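Local atomic coordinates of sialidase B (Streptococcus pneumoniae serotype 4, PDB entry 4XJW), a protein that hydrolyses the alpha-glycosidic linkages of terminal sialic acids in oligosaccharides, glycoproteins and glycolipids, as a family 33 sialidase. Residues Y611-S616 and V628-Y633. The protein carries 1 engineered substitution. Numbering follows the deposited sequence.
Sequences YGYAYS and VLFEKY
Glu631 O takes the backbone N-H of Ala614 N at 2.9 Å, in the carbonyl plane. The same oxygen receives a weak bond from Tyr633 N, which closes an inverse gamma turn centred on Lys632. The contact lies in the sialidase beta-propeller, where the loop entering strand 616-620 meets the end of antiparallel strand 626-631. Glu631 grips that loop at two further points. Glu631 N donates almost straight to Tyr615 O at 2.9 Å. Glu631 OE1 accepts Tyr615 N at 3.0 Å, from above the carboxylate plane. The Glu631 side chain runs alongside that of Tyr615 in the same direction, its carboxylate turned 31° from the ring. Tyr615 is probably the catalytic nucleophile, and its OH bonds to Glu503. Glu631 OE2 pairs with Arg207, which probably binds substrate, so one buried carboxylate links the nucleophile's backbone to the arginine. This is consistent with a second-shell role.

Ser616 and Phe630 form a non-hydrogen-bonded antiparallel pair. On their face of the sheet, Tyr613 CE2 sits over the rim of the Phe630 ring, 3.3 Å from Phe630 CD2. The planes lie 24° apart and are displaced, with little ring overlap. Tyr613 has CG anti to N (chi1 -168°), which turns its ring back across Phe630. Its OH bonds to Ser573 and touches Val628 CG1. At the turn, a water donates to Gly612 O and accepts from Lys632 NZ, 2.8 Å from each, and NZ also forms a salt bridge with Asp607 OD2.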
loop_
_atom_site.group_PDB
_atom_site.type_symbol
_atom_site.label_atom_id
_atom_site.label_comp_id
_atom_site.label_asym_id
_atom_site.label_seq_id
_atom_site.Cartn_x
_atom_site.Cartn_y
_atom_site.Cartn_z
ATOM N N TYR A 611 3.361 11.108 11.922
ATOM C CA TYR A 611 3.773 10.482 10.667
ATOM C C TYR A 611 2.807 9.359 10.273
ATOM O O TYR A 611 2.221 8.689 11.138
ATOM C CB TYR A 611 5.212 9.986 10.756
ATOM C CG TYR A 611 6.264 11.067 10.597
ATOM C CD1 TYR A 611 5.937 12.416 10.667
ATOM C CD2 TYR A 611 7.592 10.732 10.347
ATOM C CE1 TYR A 611 6.904 13.400 10.508
ATOM C CE2 TYR A 611 8.571 11.708 10.189
ATOM C CZ TYR A 611 8.213 13.051 10.273
ATOM O OH TYR A 611 9.156 14.043 10.115
ATOM N N GLY A 612 2.619 9.183 8.966
ATOM C CA GLY A 612 1.586 8.309 8.431
ATOM C C GLY A 612 1.739 6.831 8.739
ATOM O O GLY A 612 2.842 6.274 8.750
ATOM N N TYR A 613 0.609 6.186 8.991
ATOM C CA TYR A 613 0.587 4.741 9.181
ATOM C C TYR A 613 -0.815 4.259 8.883
ATOM O O TYR A 613 -1.764 4.655 9.560
ATOM C CB TYR A 613 0.953 4.399 10.628
ATOM C CG TYR A 613 1.245 2.929 10.881
ATOM C CD1 TYR A 613 0.231 2.014 11.182
ATOM C CD2 TYR A 613 2.549 2.465 10.858
ATOM C CE1 TYR A 613 0.531 0.650 11.442
ATOM C CE2 TYR A 613 2.859 1.134 11.110
ATOM C CZ TYR A 613 1.851 0.233 11.391
ATOM O OH TYR A 613 2.221 -1.076 11.633
ATOM N N ALA A 614 -0.970 3.435 7.853
ATOM C CA ALA A 614 -2.298 3.027 7.426
ATOM C C ALA A 614 -2.475 1.515 7.500
ATOM O O ALA A 614 -2.381 0.955 8.584
ATOM C CB ALA A 614 -2.646 3.610 6.040
ATOM N N TYR A 615 -2.747 0.854 6.379
ATOM C CA TYR A 615 -2.889 -0.591 6.413
ATOM C C TYR A 615 -1.542 -1.236 6.723
ATOM O O TYR A 615 -0.473 -0.684 6.412
ATOM C CB TYR A 615 -3.441 -1.158 5.101
ATOM C CG TYR A 615 -4.921 -0.975 4.878
ATOM C CD1 TYR A 615 -5.577 0.187 5.269
ATOM C CD2 TYR A 615 -5.662 -1.946 4.224
ATOM C CE1 TYR A 615 -6.936 0.352 5.028
ATOM C CE2 TYR A 615 -7.011 -1.785 3.984
ATOM C CZ TYR A 615 -7.634 -0.628 4.372
ATOM O OH TYR A 615 -8.984 -0.454 4.124
ATOM N N SER A 616 -1.605 -2.405 7.344
ATOM C CA SER A 616 -0.398 -3.044 7.818
ATOM C C SER A 616 -0.493 -4.553 7.838
ATOM O O SER A 616 -1.571 -5.151 7.863
ATOM C CB SER A 616 -0.047 -2.519 9.207
ATOM O OG SER A 616 -0.986 -2.994 10.165
ATOM N N VAL A 628 7.122 -6.265 10.031
ATOM C CA VAL A 628 5.985 -5.371 9.789
ATOM C C VAL A 628 6.144 -4.793 8.384
ATOM O O VAL A 628 7.174 -4.210 8.063
ATOM C CB VAL A 628 5.910 -4.228 10.828
ATOM C CG1 VAL A 628 4.635 -3.425 10.644
ATOM C CG2 VAL A 628 5.983 -4.770 12.251
ATOM N N LEU A 629 5.144 -5.008 7.539
ATOM C CA LEU A 629 5.086 -4.400 6.219
ATOM C C LEU A 629 3.863 -3.491 6.233
ATOM O O LEU A 629 2.744 -3.950 6.441
ATOM C CB LEU A 629 4.949 -5.468 5.136
ATOM C CG LEU A 629 4.914 -4.973 3.696
ATOM C CD1 LEU A 629 6.234 -4.309 3.340
ATOM C CD2 LEU A 629 4.618 -6.137 2.753
ATOM N N PHE A 630 4.080 -2.199 6.036
ATOM C CA PHE A 630 2.985 -1.259 6.263
ATOM C C PHE A 630 3.006 -0.068 5.323
ATOM O O PHE A 630 4.060 0.306 4.777
ATOM C CB PHE A 630 3.019 -0.765 7.713
ATOM C CG PHE A 630 4.219 0.090 8.037
ATOM C CD1 PHE A 630 5.444 -0.491 8.353
ATOM C CD2 PHE A 630 4.120 1.480 8.027
ATOM C CE1 PHE A 630 6.564 0.297 8.651
ATOM C CE2 PHE A 630 5.225 2.268 8.337
ATOM C CZ PHE A 630 6.439 1.685 8.644
ATOM N N GLU A 631 1.831 0.543 5.165
ATOM C CA GLU A 631 1.687 1.758 4.397
ATOM C C GLU A 631 2.137 2.932 5.256
ATOM O O GLU A 631 1.424 3.345 6.167
ATOM C CB GLU A 631 0.216 1.913 3.981
ATOM C CG GLU A 631 -0.250 0.847 2.969
ATOM C CD GLU A 631 -1.742 0.900 2.686
ATOM O OE1 GLU A 631 -2.500 1.546 3.455
ATOM O OE2 GLU A 631 -2.159 0.324 1.655
ATOM N N LYS A 632 3.318 3.473 4.979
ATOM C CA LYS A 632 3.834 4.607 5.744
ATOM C C LYS A 632 3.328 5.937 5.177
ATOM O O LYS A 632 4.098 6.802 4.746
ATOM C CB LYS A 632 5.368 4.598 5.825
ATOM C CG LYS A 632 5.898 5.508 6.934
ATOM C CD LYS A 632 7.408 5.571 6.983
ATOM C CE LYS A 632 7.863 6.492 8.106
ATOM N NZ LYS A 632 7.674 5.851 9.429
ATOM N N TYR A 633 2.014 6.097 5.183
ATOM C CA TYR A 633 1.396 7.350 4.765
ATOM C C TYR A 633 -0.048 7.314 5.172
ATOM O O TYR A 633 -0.567 6.279 5.607
ATOM C CB TYR A 633 1.542 7.590 3.251
ATOM C CG TYR A 633 0.556 6.865 2.351
ATOM C CD1 TYR A 633 0.588 5.478 2.202
ATOM C CD2 TYR A 633 -0.405 7.572 1.650
ATOM C CE1 TYR A 633 -0.320 4.824 1.361
ATOM C CE2 TYR A 633 -1.302 6.946 0.807
ATOM C CZ TYR A 633 -1.258 5.571 0.655
ATOM O OH TYR A 633 -2.167 4.962 -0.190
HETATM O O HOH W 1 5.014 5.917 10.408
#